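Local coordinates for protein carboxypeptidase 1 (Deinococcus radiodurans str. R1, PDB 5GIV) that probably acts as a zinc-dependent M32 carboxypeptidase, removing amino acids one at a time from the C-terminus of peptides with broad specificity, proline excepted, at residues Q12-F23 and R60-L70; E82-A90 and A280-G288. All coordinates share one frame; numbering follows the deposited sequence.

Contact 1 joins the N-terminal helix to the end of one helix and the start of the next; contact 2 sets a later helix against an irregular loop from far along the sequence. Both are partly buried, lie away from the zinc site and have centres about 12 Å apart. They join through Trp17 and Leu70 of contact 1, which pack on Ala90 of contact 2, Trp17 also meeting Pro285; helices 8-36 and 64-75 thus both rest on helix 81-99. Their chemistry differs. Contact 1 mixes aromatic stacking, two hydrogen bonds and a salt bridge, and its Phe23 end adjoins the second subunit. Contact 2 is held across its segments by apolar side chains, while polar bonds shape the loop internally.

Contact 1: Q12-F23 and R60-L70; sequences QLTEHWQELADF and RATDAGYGKLL
Segment 12-23 of helix 8-36 and the start of helix 64-75 cross at 130°, their axes 10.4 Å apart at closest, where Tyr66 meets His16 and Trp17. Tyr66 drops into a hollow formed by Leu13, His16, Trp17 and Leu20, a knob-into-hole fit. A phenol suits this place because its ring can fill the hollow while its hydroxyl still finds a polar partner: Trp17 NE1 donates to Tyr66 OH over 2.8 Å, in the plane of the indole though noticeably bent. The His16 ring lies over one face of the tyrosine as an offset stack, centroids 4.1 Å apart. With CG anti to the backbone N (chi1 -164°), His16 also turns its ring edge to the last turn of helix 43-62, and His16 NE2 donates to Arg60 O at 3.0 Å. That carbonyl is gripped twice, Asp63 N reaching it from the opposite face. Asp63 is the N-cap of the second helix, accepting from Tyr66 N. Leucines fill in around these groups: Leu13 CD2 packs on Leu70 CD2 at 3.6 Å, and Leu20 reaches Tyr66 CE2 with CD1 (4.1 Å) and Arg60 CB with CD2 (3.6 Å). Arg60 itself bends so that Phe23 CZ lies over one face of its guanidinium, toward the rim, while Arg60 NH2 forms a salt bridge with Glu19 OE1 (2.9 Å), the two planar groups turned 61° apart. Both ionic residues are partly exposed at the subunit border, where their long chains can meet beside Phe23. Here Leu56 of the second subunit packs on Phe23 and Arg60; within the chain, helix 81-99 meets Trp17 and Leu70, and helix 43-62 packs on Phe23.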
ATOM      1  N   GLN A  12      28.707 -10.920   0.515  1.00 45.08           N
ATOM      2  CA  GLN A  12      28.255 -10.097  -0.598  1.00 45.15           C
ATOM      3  C   GLN A  12      27.113 -10.768  -1.353  1.00 45.05           C
ATOM      4  O   GLN A  12      26.153 -10.104  -1.756  1.00 45.06           O
ATOM      5  CB  GLN A  12      29.424  -9.818  -1.540  1.00 45.29           C
ATOM      6  CG  GLN A  12      30.407  -8.793  -1.017  1.00 45.42           C
ATOM      7  CD  GLN A  12      31.671  -8.733  -1.848  1.00 45.56           C
ATOM      8  OE1 GLN A  12      31.627  -8.507  -3.061  1.00 45.65           O
ATOM      9  NE2 GLN A  12      32.808  -8.948  -1.201  1.00 45.60           N
ATOM     10  N   LEU A  13      27.195 -12.088  -1.546  1.00 38.11           N
ATOM     11  CA  LEU A  13      26.116 -12.807  -2.216  1.00 38.03           C
ATOM     12  C   LEU A  13      24.812 -12.693  -1.440  1.00 37.95           C
ATOM     13  O   LEU A  13      23.763 -12.377  -2.013  1.00 37.95           O
ATOM     14  CB  LEU A  13      26.498 -14.276  -2.394  1.00 37.98           C
ATOM     15  CG  LEU A  13      27.317 -14.628  -3.630  1.00 38.04           C
ATOM     16  CD1 LEU A  13      27.764 -16.081  -3.574  1.00 38.00           C
ATOM     17  CD2 LEU A  13      26.491 -14.365  -4.879  1.00 38.06           C
ATOM     18  N   THR A  14      24.858 -12.935  -0.127  1.00 36.06           N
ATOM     19  CA  THR A  14      23.637 -12.849   0.668  1.00 35.98           C
ATOM     20  C   THR A  14      23.075 -11.433   0.660  1.00 36.03           C
ATOM     21  O   THR A  14      21.852 -11.243   0.644  1.00 36.00           O
ATOM     22  CB  THR A  14      23.895 -13.329   2.099  1.00 35.92           C
ATOM     23  OG1 THR A  14      25.026 -12.639   2.637  1.00 35.99           O
ATOM     24  CG2 THR A  14      24.186 -14.820   2.106  1.00 35.87           C
ATOM     25  N   GLU A  15      23.951 -10.423   0.670  1.00 31.99           N
ATOM     26  CA  GLU A  15      23.470  -9.044   0.640  1.00 32.05           C
ATOM     27  C   GLU A  15      22.836  -8.719  -0.708  1.00 32.08           C
ATOM     28  O   GLU A  15      21.815  -8.022  -0.774  1.00 32.08           O
ATOM     29  CB  GLU A  15      24.620  -8.078   0.940  1.00 32.15           C
ATOM     30  N   HIS A  16      23.421  -9.231  -1.793  1.00 40.07           N
ATOM     31  CA  HIS A  16      22.845  -9.018  -3.114  1.00 40.11           C
ATOM     32  C   HIS A  16      21.552  -9.794  -3.273  1.00 39.99           C
ATOM     33  O   HIS A  16      20.589  -9.295  -3.869  1.00 40.01           O
ATOM     34  CB  HIS A  16      23.853  -9.411  -4.192  1.00 40.19           C
ATOM     35  CG  HIS A  16      23.522  -8.885  -5.554  1.00 40.29           C
ATOM     36  ND1 HIS A  16      23.881  -7.620  -5.972  1.00 40.43           N
ATOM     37  CD2 HIS A  16      22.895  -9.464  -6.605  1.00 40.29           C
ATOM     38  CE1 HIS A  16      23.471  -7.436  -7.214  1.00 40.47           C
ATOM     39  NE2 HIS A  16      22.880  -8.544  -7.627  1.00 40.39           N
ATOM     40  N   TRP A  17      21.515 -11.025  -2.754  1.00 30.08           N
ATOM     41  CA  TRP A  17      20.285 -11.805  -2.788  1.00 29.99           C
ATOM     42  C   TRP A  17      19.175 -11.110  -2.017  1.00 29.97           C
ATOM     43  O   TRP A  17      18.030 -11.055  -2.482  1.00 29.95           O
ATOM     44  CB  TRP A  17      20.536 -13.209  -2.240  1.00 29.93           C
ATOM     45  CG  TRP A  17      21.291 -14.095  -3.194  1.00 29.95           C
ATOM     46  CD1 TRP A  17      21.366 -13.969  -4.553  1.00 30.00           C
ATOM     47  CD2 TRP A  17      22.087 -15.236  -2.855  1.00 29.94           C
ATOM     48  NE1 TRP A  17      22.158 -14.964  -5.081  1.00 30.01           N
ATOM     49  CE2 TRP A  17      22.611 -15.755  -4.056  1.00 29.98           C
ATOM     50  CE3 TRP A  17      22.414 -15.866  -1.651  1.00 29.89           C
ATOM     51  CZ2 TRP A  17      23.437 -16.877  -4.087  1.00 29.98           C
ATOM     52  CZ3 TRP A  17      23.244 -16.983  -1.687  1.00 29.89           C
ATOM     53  CH2 TRP A  17      23.737 -17.477  -2.894  1.00 29.93           C
ATOM     54  N   GLN A  18      19.484 -10.582  -0.832  1.00 30.43           N
ATOM     55  CA  GLN A  18      18.466  -9.863  -0.072  1.00 30.43           C
ATOM     56  C   GLN A  18      18.015  -8.611  -0.816  1.00 30.49           C
ATOM     57  O   GLN A  18      16.834  -8.246  -0.779  1.00 30.47           O
ATOM     58  CB  GLN A  18      18.996  -9.502   1.315  1.00 30.43           C
ATOM     59  CG  GLN A  18      17.963  -8.845   2.232  1.00 30.43           C
ATOM     60  CD  GLN A  18      16.833  -9.788   2.629  1.00 30.35           C
ATOM     61  OE1 GLN A  18      15.690  -9.648   2.176  1.00 30.34           O
ATOM     62  NE2 GLN A  18      17.147 -10.740   3.503  1.00 30.30           N
ATOM     63  N   GLU A  19      18.939  -7.953  -1.517  1.00 29.56           N
ATOM     64  CA  GLU A  19      18.574  -6.775  -2.295  1.00 29.66           C
ATOM     65  C   GLU A  19      17.635  -7.155  -3.433  1.00 29.61           C
ATOM     66  O   GLU A  19      16.697  -6.412  -3.749  1.00 29.62           O
ATOM     67  CB  GLU A  19      19.840  -6.079  -2.814  1.00 29.79           C
ATOM     68  CG  GLU A  19      19.593  -4.711  -3.471  1.00 29.93           C
ATOM     69  CD  GLU A  19      20.874  -3.994  -3.882  1.00 30.09           C
ATOM     70  OE1 GLU A  19      20.852  -3.261  -4.897  1.00 30.19           O
ATOM     71  OE2 GLU A  19      21.907  -4.155  -3.198  1.00 30.12           O
ATOM     72  N   LEU A  20      17.870  -8.315  -4.060  1.00 24.69           N
ATOM     73  CA  LEU A  20      16.946  -8.794  -5.085  1.00 24.66           C
ATOM     74  C   LEU A  20      15.570  -9.073  -4.500  1.00 24.59           C
ATOM     75  O   LEU A  20      14.550  -8.718  -5.099  1.00 24.61           O
ATOM     76  CB  LEU A  20      17.501 -10.044  -5.770  1.00 24.63           C
ATOM     77  CG  LEU A  20      18.752  -9.810  -6.627  1.00 24.72           C
ATOM     78  CD1 LEU A  20      19.261 -11.108  -7.240  1.00 24.70           C
ATOM     79  CD2 LEU A  20      18.472  -8.770  -7.714  1.00 24.80           C
ATOM     80  N   ALA A  21      15.521  -9.725  -3.338  1.00 23.70           N
ATOM     81  CA  ALA A  21      14.238  -9.971  -2.687  1.00 23.65           C
ATOM     82  C   ALA A  21      13.546  -8.664  -2.313  1.00 23.70           C
ATOM     83  O   ALA A  21      12.320  -8.541  -2.443  1.00 23.69           O
ATOM     84  CB  ALA A  21      14.439 -10.851  -1.452  1.00 23.57           C
ATOM     85  N   ASP A  22      14.314  -7.673  -1.851  1.00 27.30           N
ATOM     86  CA  ASP A  22      13.708  -6.409  -1.430  1.00 27.35           C
ATOM     87  C   ASP A  22      13.126  -5.646  -2.619  1.00 27.41           C
ATOM     88  O   ASP A  22      12.011  -5.111  -2.535  1.00 27.41           O
ATOM     89  CB  ASP A  22      14.727  -5.564  -0.660  1.00 27.42           C
ATOM     90  CG  ASP A  22      15.099  -6.181   0.684  1.00 27.37           C
ATOM     91  OD1 ASP A  22      14.360  -7.077   1.153  1.00 27.31           O
ATOM     92  OD2 ASP A  22      16.112  -5.763   1.288  1.00 27.41           O
ATOM     93  N   PHE A  23      13.852  -5.588  -3.741  1.00 26.07           N
ATOM     94  CA  PHE A  23      13.235  -5.052  -4.946  1.00 26.11           C
ATOM     95  C   PHE A  23      11.937  -5.784  -5.248  1.00 26.05           C
ATOM     96  O   PHE A  23      10.918  -5.161  -5.561  1.00 26.08           O
ATOM     97  CB  PHE A  23      14.180  -5.166  -6.144  1.00 26.17           C
ATOM     98  CG  PHE A  23      15.123  -4.008  -6.296  1.00 26.28           C
ATOM     99  CD1 PHE A  23      14.668  -2.786  -6.776  1.00 26.37           C
ATOM    100  CD2 PHE A  23      16.472  -4.150  -6.012  1.00 26.31           C
ATOM    101  CE1 PHE A  23      15.534  -1.713  -6.928  1.00 26.50           C
ATOM    102  CE2 PHE A  23      17.351  -3.079  -6.164  1.00 26.45           C
ATOM    103  CZ  PHE A  23      16.879  -1.860  -6.627  1.00 26.54           C
ATOM    104  N   ARG A  60      20.155  -5.176 -11.343  1.00 47.92           N
ATOM    105  CA  ARG A  60      20.721  -5.945 -10.240  1.00 47.86           C
ATOM    106  C   ARG A  60      20.787  -7.424 -10.590  1.00 47.78           C
ATOM    107  O   ARG A  60      21.814  -8.077 -10.370  1.00 47.78           O
ATOM    108  CB  ARG A  60      19.901  -5.732  -8.970  1.00 47.80           C
ATOM    109  CG  ARG A  60      19.439  -4.305  -8.762  1.00 47.90           C
ATOM    110  CD  ARG A  60      20.537  -3.404  -8.230  1.00 48.04           C
ATOM    111  NE  ARG A  60      20.358  -2.029  -8.703  1.00 48.20           N
ATOM    112  CZ  ARG A  60      20.698  -0.940  -8.015  1.00 48.30           C
ATOM    113  NH1 ARG A  60      20.500   0.261  -8.544  1.00 48.43           N
ATOM    114  NH2 ARG A  60      21.221  -1.049  -6.796  1.00 48.30           N
ATOM    115  N   ALA A  61      19.707  -7.966 -11.156  1.00 34.16           N
ATOM    116  CA  ALA A  61      19.653  -9.396 -11.437  1.00 34.10           C
ATOM    117  C   ALA A  61      20.661  -9.818 -12.497  1.00 34.17           C
ATOM    118  O   ALA A  61      21.029 -10.995 -12.549  1.00 34.13           O
ATOM    119  CB  ALA A  61      18.240  -9.799 -11.861  1.00 34.03           C
ATOM    120  N   THR A  62      21.125  -8.892 -13.334  1.00 31.00           N
ATOM    121  CA  THR A  62      22.076  -9.216 -14.388  1.00 31.09           C
ATOM    122  C   THR A  62      23.437  -8.571 -14.171  1.00 31.22           C
ATOM    123  O   THR A  62      24.269  -8.582 -15.088  1.00 31.34           O
ATOM    124  CB  THR A  62      21.524  -8.795 -15.751  1.00 31.15           C
ATOM    125  OG1 THR A  62      21.292  -7.383 -15.743  1.00 31.22           O
ATOM    126  CG2 THR A  62      20.221  -9.518 -16.055  1.00 31.05           C
ATOM    127  N   ASP A  63      23.700  -8.034 -12.979  1.00 40.11           N
ATOM    128  CA  ASP A  63      24.958  -7.343 -12.747  1.00 40.25           C
ATOM    129  C   ASP A  63      26.123  -8.300 -12.961  1.00 40.28           C
ATOM    130  O   ASP A  63      26.144  -9.404 -12.412  1.00 40.18           O
ATOM    131  CB  ASP A  63      24.993  -6.777 -11.332  1.00 40.23           C
ATOM    132  CG  ASP A  63      26.295  -6.079 -11.023  1.00 40.37           C
ATOM    133  OD1 ASP A  63      26.429  -4.889 -11.379  1.00 40.52           O
ATOM    134  OD2 ASP A  63      27.199  -6.726 -10.451  1.00 40.37           O
ATOM    135  N   ALA A  64      27.095  -7.872 -13.767  1.00 35.34           N
ATOM    136  CA  ALA A  64      28.228  -8.739 -14.077  1.00 35.38           C
ATOM    137  C   ALA A  64      29.035  -9.063 -12.823  1.00 35.34           C
ATOM    138  O   ALA A  64      29.469 -10.208 -12.633  1.00 35.28           O
ATOM    139  CB  ALA A  64      29.115  -8.093 -15.143  1.00 35.58           C
ATOM    140  N   GLY A  65      29.256  -8.071 -11.959  1.00 45.48           N
ATOM    141  CA  GLY A  65      29.942  -8.359 -10.712  1.00 45.44           C
ATOM    142  C   GLY A  65      29.241  -9.449  -9.925  1.00 45.26           C
ATOM    143  O   GLY A  65      29.863 -10.437  -9.523  1.00 45.22           O
ATOM    144  N   TYR A  66      27.913  -9.331  -9.785  1.00 39.17           N
ATOM    145  CA  TYR A  66      27.132 -10.372  -9.122  1.00 39.01           C
ATOM    146  C   TYR A  66      27.345 -11.724  -9.791  1.00 38.97           C
ATOM    147  O   TYR A  66      27.537 -12.742  -9.112  1.00 38.86           O
ATOM    148  CB  TYR A  66      25.652  -9.980  -9.138  1.00 38.94           C
ATOM    149  CG  TYR A  66      24.670 -11.069  -8.739  1.00 38.79           C
ATOM    150  CD1 TYR A  66      24.817 -11.786  -7.559  1.00 38.69           C
ATOM    151  CD2 TYR A  66      23.586 -11.375  -9.554  1.00 38.75           C
ATOM    152  CE1 TYR A  66      23.910 -12.762  -7.204  1.00 38.58           C
ATOM    153  CE2 TYR A  66      22.680 -12.355  -9.207  1.00 38.64           C
ATOM    154  CZ  TYR A  66      22.843 -13.045  -8.034  1.00 38.56           C
ATOM    155  OH  TYR A  66      21.936 -14.023  -7.694  1.00 38.46           O
ATOM    156  N   GLY A  67      27.343 -11.751 -11.126  1.00 39.36           N
ATOM    157  CA  GLY A  67      27.599 -12.998 -11.825  1.00 39.35           C
ATOM    158  C   GLY A  67      28.957 -13.572 -11.481  1.00 39.39           C
ATOM    159  O   GLY A  67      29.115 -14.790 -11.350  1.00 39.33           O
ATOM    160  N   LYS A  68      29.954 -12.700 -11.317  1.00 46.57           N
ATOM    161  CA  LYS A  68      31.291 -13.169 -10.978  1.00 46.61           C
ATOM    162  C   LYS A  68      31.316 -13.800  -9.595  1.00 46.48           C
ATOM    163  O   LYS A  68      31.949 -14.841  -9.395  1.00 46.45           O
ATOM    164  CB  LYS A  68      32.292 -12.007 -11.078  1.00 46.77           C
ATOM    165  N   LEU A  69      30.619 -13.192  -8.631  1.00 43.09           N
ATOM    166  CA  LEU A  69      30.518 -13.800  -7.313  1.00 42.99           C
ATOM    167  C   LEU A  69      29.911 -15.194  -7.392  1.00 42.88           C
ATOM    168  O   LEU A  69      30.433 -16.143  -6.782  1.00 42.83           O
ATOM    169  CB  LEU A  69      29.672 -12.912  -6.389  1.00 42.94           C
ATOM    170  CG  LEU A  69      30.273 -11.612  -5.835  1.00 43.05           C
ATOM    171  CD1 LEU A  69      30.487 -10.545  -6.906  1.00 43.20           C
ATOM    172  CD2 LEU A  69      29.386 -11.061  -4.725  1.00 42.98           C
ATOM    173  N   LEU A  70      28.866 -15.363  -8.210  1.00 35.29           N
ATOM    174  CA  LEU A  70      28.247 -16.678  -8.329  1.00 35.20           C
ATOM    175  C   LEU A  70      29.208 -17.695  -8.930  1.00 35.25           C
ATOM    176  O   LEU A  70      29.243 -18.855  -8.502  1.00 35.19           O
ATOM    177  CB  LEU A  70      26.966 -16.581  -9.184  1.00 35.16           C
ATOM    178  CG  LEU A  70      25.731 -15.867  -8.601  1.00 35.07           C
ATOM    179  CD1 LEU A  70      24.646 -15.734  -9.655  1.00 35.06           C
ATOM    180  CD2 LEU A  70      25.191 -16.559  -7.358  1.00 34.95           C
TER

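Contact 2: E82-A90 and A280-G288; sequences EQARMVQVA and AFLGTPLGG
Met86 reaches from helix 81-99 to the loop 280-288, meeting it along most of its length. Its CB makes no close contact with the loop; contact begins at CG, which is anti to the carbonyl carbon (chi1 -73°) and packs on Leu286 CD1 at 3.4 Å. SD then passes Thr284, with OG1 and CB both about 4.1 Å away. A turn at the last torsion (chi3 58°) directs CE toward Thr284 and Pro285, though its exact position is doubtful. An unbranched, flexible thioether suits this path over an uneven surface. Leu286 spreads its two methyls: CD1 also sits over the centre of the Phe281 ring, whereas CD2 packs on Val89 CG2 at 3.6 Å. The rigid ring of Pro285 fits the small Ala90, Pro285 CG to Ala90 CB 3.8 Å. At the outer end, the carboxylate of Glu82 meets the edge of the Phe281 ring, Glu82 OE2 to Phe281 CE1 3.6 Å, their planes 75° apart. Thr284 braces the loop: its OG1 donates to Phe281 O (2.6 Å) and accepts from Leu286 N, an ST turn. Arg468 adds an outside hold, bonding to Pro285 O. The whole is an apolar helix-to-loop junction, in which consecutive type II and type I beta turns present Pro285 and Leu286 to one side of helix 81-99.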
ATOM      1  N   GLU A  82      22.587 -27.040   0.929  1.00 39.32           N
ATOM      2  CA  GLU A  82      21.654 -25.935   0.728  1.00 39.29           C
ATOM      3  C   GLU A  82      22.343 -24.729   0.107  1.00 39.28           C
ATOM      4  O   GLU A  82      21.791 -24.094  -0.800  1.00 39.29           O
ATOM      5  CB  GLU A  82      20.993 -25.549   2.043  1.00 39.24           C
ATOM      6  CG  GLU A  82      20.102 -26.641   2.592  1.00 39.28           C
ATOM      7  CD  GLU A  82      19.471 -26.252   3.890  1.00 39.25           C
ATOM      8  OE1 GLU A  82      18.711 -27.073   4.442  1.00 39.30           O
ATOM      9  OE2 GLU A  82      19.756 -25.135   4.369  1.00 39.20           O
ATOM     10  N   GLN A  83      23.539 -24.384   0.590  1.00 43.74           N
ATOM     11  CA  GLN A  83      24.232 -23.234   0.023  1.00 43.75           C
ATOM     12  C   GLN A  83      24.591 -23.493  -1.432  1.00 43.80           C
ATOM     13  O   GLN A  83      24.441 -22.611  -2.286  1.00 43.82           O
ATOM     14  CB  GLN A  83      25.489 -22.913   0.832  1.00 43.76           C
ATOM     15  CG  GLN A  83      25.231 -22.422   2.249  1.00 43.73           C
ATOM     16  CD  GLN A  83      26.500 -22.386   3.088  1.00 43.74           C
ATOM     17  OE1 GLN A  83      27.410 -23.197   2.894  1.00 43.77           O
ATOM     18  NE2 GLN A  83      26.561 -21.451   4.033  1.00 43.70           N
ATOM     19  N   ALA A  84      25.039 -24.711  -1.739  1.00 37.40           N
ATOM     20  CA  ALA A  84      25.325 -25.062  -3.124  1.00 37.44           C
ATOM     21  C   ALA A  84      24.070 -24.965  -3.982  1.00 37.45           C
ATOM     22  O   ALA A  84      24.131 -24.515  -5.133  1.00 37.48           O
ATOM     23  CB  ALA A  84      25.924 -26.468  -3.200  1.00 37.48           C
ATOM     24  N   ARG A  85      22.931 -25.422  -3.450  1.00 23.85           N
ATOM     25  CA  ARG A  85      21.673 -25.330  -4.187  1.00 23.85           C
ATOM     26  C   ARG A  85      21.243 -23.873  -4.386  1.00 23.80           C
ATOM     27  O   ARG A  85      20.753 -23.510  -5.461  1.00 23.81           O
ATOM     28  CB  ARG A  85      20.591 -26.140  -3.467  1.00 23.84           C
ATOM     29  CG  ARG A  85      19.198 -26.049  -4.077  1.00 23.85           C
ATOM     30  CD  ARG A  85      19.108 -26.571  -5.505  1.00 23.91           C
ATOM     31  NE  ARG A  85      17.723 -26.494  -5.952  1.00 23.94           N
ATOM     32  CZ  ARG A  85      17.309 -26.611  -7.212  1.00 24.00           C
ATOM     33  NH1 ARG A  85      18.178 -26.821  -8.187  1.00 24.04           N
ATOM     34  NH2 ARG A  85      16.013 -26.511  -7.497  1.00 24.01           N
ATOM     35  N   MET A  86      21.429 -23.020  -3.370  1.00 35.20           N
ATOM     36  CA  MET A  86      21.156 -21.595  -3.550  1.00 35.20           C
ATOM     37  C   MET A  86      21.967 -21.036  -4.706  1.00 35.25           C
ATOM     38  O   MET A  86      21.449 -20.296  -5.549  1.00 35.27           O
ATOM     39  CB  MET A  86      21.478 -20.814  -2.277  1.00 35.16           C
ATOM     40  CG  MET A  86      20.509 -21.003  -1.136  1.00 35.14           C
ATOM     41  SD  MET A  86      20.965 -19.986   0.285  1.00 35.13           S
ATOM     42  CE  MET A  86      20.920 -18.388  -0.486  1.00 35.15           C
ATOM     43  N   VAL A  87      23.256 -21.381  -4.754  1.00 29.29           N
ATOM     44  CA  VAL A  87      24.116 -20.905  -5.831  1.00 29.35           C
ATOM     45  C   VAL A  87      23.648 -21.460  -7.164  1.00 29.39           C
ATOM     46  O   VAL A  87      23.586 -20.737  -8.165  1.00 29.44           O
ATOM     47  CB  VAL A  87      25.580 -21.283  -5.534  1.00 29.37           C
ATOM     48  CG1 VAL A  87      26.463 -20.997  -6.734  1.00 29.45           C
ATOM     49  CG2 VAL A  87      26.071 -20.515  -4.320  1.00 29.34           C
ATOM     50  N   GLN A  88      23.288 -22.741  -7.198  1.00 37.15           N
ATOM     51  CA  GLN A  88      22.802 -23.327  -8.442  1.00 37.20           C
ATOM     52  C   GLN A  88      21.541 -22.611  -8.912  1.00 37.19           C
ATOM     53  O   GLN A  88      21.406 -22.270 -10.092  1.00 37.24           O
ATOM     54  CB  GLN A  88      22.550 -24.821  -8.255  1.00 37.23           C
ATOM     55  CG  GLN A  88      22.094 -25.519  -9.517  1.00 37.31           C
ATOM     56  CD  GLN A  88      21.720 -26.972  -9.285  1.00 37.37           C
ATOM     57  OE1 GLN A  88      20.934 -27.295  -8.391  1.00 37.35           O
ATOM     58  NE2 GLN A  88      22.310 -27.864 -10.075  1.00 37.44           N
ATOM     59  N   VAL A  89      20.598 -22.386  -7.995  1.00 27.80           N
ATOM     60  CA  VAL A  89      19.366 -21.689  -8.348  1.00 27.78           C
ATOM     61  C   VAL A  89      19.658 -20.252  -8.777  1.00 27.80           C
ATOM     62  O   VAL A  89      19.101 -19.758  -9.765  1.00 27.81           O
ATOM     63  CB  VAL A  89      18.376 -21.748  -7.170  1.00 27.73           C
ATOM     64  CG1 VAL A  89      17.232 -20.750  -7.369  1.00 27.70           C
ATOM     65  CG2 VAL A  89      17.840 -23.177  -7.006  1.00 27.75           C
ATOM     66  N   ALA A  90      20.525 -19.555  -8.037  1.00 30.09           N
ATOM     67  CA  ALA A  90      20.880 -18.190  -8.412  1.00 30.13           C
ATOM     68  C   ALA A  90      21.512 -18.139  -9.798  1.00 30.22           C
ATOM     69  O   ALA A  90      21.225 -17.227 -10.584  1.00 30.27           O
ATOM     70  CB  ALA A  90      21.817 -17.578  -7.372  1.00 30.12           C
ATOM     71  N   ALA A 280      15.237 -19.607   6.910  1.00 22.08           N
ATOM     72  CA  ALA A 280      16.605 -19.592   6.415  1.00 22.07           C
ATOM     73  C   ALA A 280      16.669 -19.303   4.924  1.00 22.09           C
ATOM     74  O   ALA A 280      17.718 -18.884   4.428  1.00 22.10           O
ATOM     75  CB  ALA A 280      17.289 -20.931   6.714  1.00 22.07           C
ATOM     76  N   PHE A 281      15.570 -19.498   4.198  1.00 22.23           N
ATOM     77  CA  PHE A 281      15.570 -19.254   2.763  1.00 22.26           C
ATOM     78  C   PHE A 281      14.993 -17.898   2.381  1.00 22.26           C
ATOM     79  O   PHE A 281      15.229 -17.439   1.260  1.00 22.28           O
ATOM     80  CB  PHE A 281      14.789 -20.359   2.043  1.00 22.29           C
ATOM     81  CG  PHE A 281      15.403 -21.730   2.184  1.00 22.31           C
ATOM     82  CD1 PHE A 281      16.716 -21.879   2.587  1.00 22.29           C
ATOM     83  CD2 PHE A 281      14.663 -22.865   1.911  1.00 22.34           C
ATOM     84  CE1 PHE A 281      17.281 -23.144   2.710  1.00 22.30           C
ATOM     85  CE2 PHE A 281      15.216 -24.124   2.036  1.00 22.37           C
ATOM     86  CZ  PHE A 281      16.525 -24.263   2.437  1.00 22.36           C
ATOM     87  N   LEU A 282      14.273 -17.236   3.281  1.00 19.72           N
ATOM     88  CA  LEU A 282      13.710 -15.935   2.950  1.00 19.74           C
ATOM     89  C   LEU A 282      14.826 -14.967   2.593  1.00 19.77           C
ATOM     90  O   LEU A 282      15.881 -14.949   3.229  1.00 19.77           O
ATOM     91  CB  LEU A 282      12.885 -15.386   4.115  1.00 19.73           C
ATOM     92  CG  LEU A 282      11.743 -16.267   4.652  1.00 19.74           C
ATOM     93  CD1 LEU A 282      11.005 -15.553   5.797  1.00 19.74           C
ATOM     94  CD2 LEU A 282      10.782 -16.689   3.533  1.00 19.76           C
ATOM     95  N   GLY A 283      14.599 -14.170   1.556  1.00 27.25           N
ATOM     96  CA  GLY A 283      15.629 -13.260   1.102  1.00 27.29           C
ATOM     97  C   GLY A 283      16.722 -13.917   0.299  1.00 27.30           C
ATOM     98  O   GLY A 283      17.734 -13.266   0.007  1.00 27.34           O
ATOM     99  N   THR A 284      16.570 -15.203  -0.031  1.00 24.37           N
ATOM    100  CA  THR A 284      17.515 -15.907  -0.882  1.00 24.40           C
ATOM    101  C   THR A 284      16.804 -16.453  -2.115  1.00 24.41           C
ATOM    102  O   THR A 284      15.567 -16.438  -2.184  1.00 24.39           O
ATOM    103  CB  THR A 284      18.189 -17.043  -0.114  1.00 24.37           C
ATOM    104  OG1 THR A 284      17.339 -18.198  -0.126  1.00 24.37           O
ATOM    105  CG2 THR A 284      18.463 -16.622   1.326  1.00 24.33           C
ATOM    106  N   PRO A 285      17.543 -16.934  -3.114  1.00 21.66           N
ATOM    107  CA  PRO A 285      16.893 -17.511  -4.302  1.00 21.67           C
ATOM    108  C   PRO A 285      16.015 -18.721  -3.999  1.00 21.66           C
ATOM    109  O   PRO A 285      15.250 -19.143  -4.875  1.00 21.69           O
ATOM    110  CB  PRO A 285      18.079 -17.900  -5.195  1.00 21.72           C
ATOM    111  CG  PRO A 285      19.195 -17.025  -4.747  1.00 21.72           C
ATOM    112  CD  PRO A 285      19.002 -16.855  -3.266  1.00 21.68           C
ATOM    113  N   LEU A 286      16.104 -19.306  -2.806  1.00 23.18           N
ATOM    114  CA  LEU A 286      15.249 -20.435  -2.483  1.00 23.18           C
ATOM    115  C   LEU A 286      13.957 -20.015  -1.787  1.00 23.16           C
ATOM    116  O   LEU A 286      13.097 -20.867  -1.552  1.00 23.20           O
ATOM    117  CB  LEU A 286      16.015 -21.449  -1.611  1.00 23.18           C
ATOM    118  CG  LEU A 286      17.339 -22.051  -2.127  1.00 23.20           C
ATOM    119  CD1 LEU A 286      17.868 -23.176  -1.229  1.00 23.19           C
ATOM    120  CD2 LEU A 286      17.240 -22.528  -3.567  1.00 23.24           C
ATOM    121  N   GLY A 287      13.793 -18.730  -1.465  1.00 22.56           N
ATOM    122  CA  GLY A 287      12.682 -18.295  -0.635  1.00 22.58           C
ATOM    123  C   GLY A 287      11.363 -17.991  -1.332  1.00 22.62           C
ATOM    124  O   GLY A 287      10.876 -16.854  -1.279  1.00 22.61           O
ATOM    125  N   GLY A 288      10.764 -19.004  -1.952  1.00 17.86           N
ATOM    126  CA  GLY A 288       9.493 -18.844  -2.632  1.00 17.79           C
ATOM    127  C   GLY A 288       9.027 -20.195  -3.133  1.00 17.76           C
ATOM    128  O   GLY A 288       9.741 -21.199  -3.031  1.00 17.80           O
TER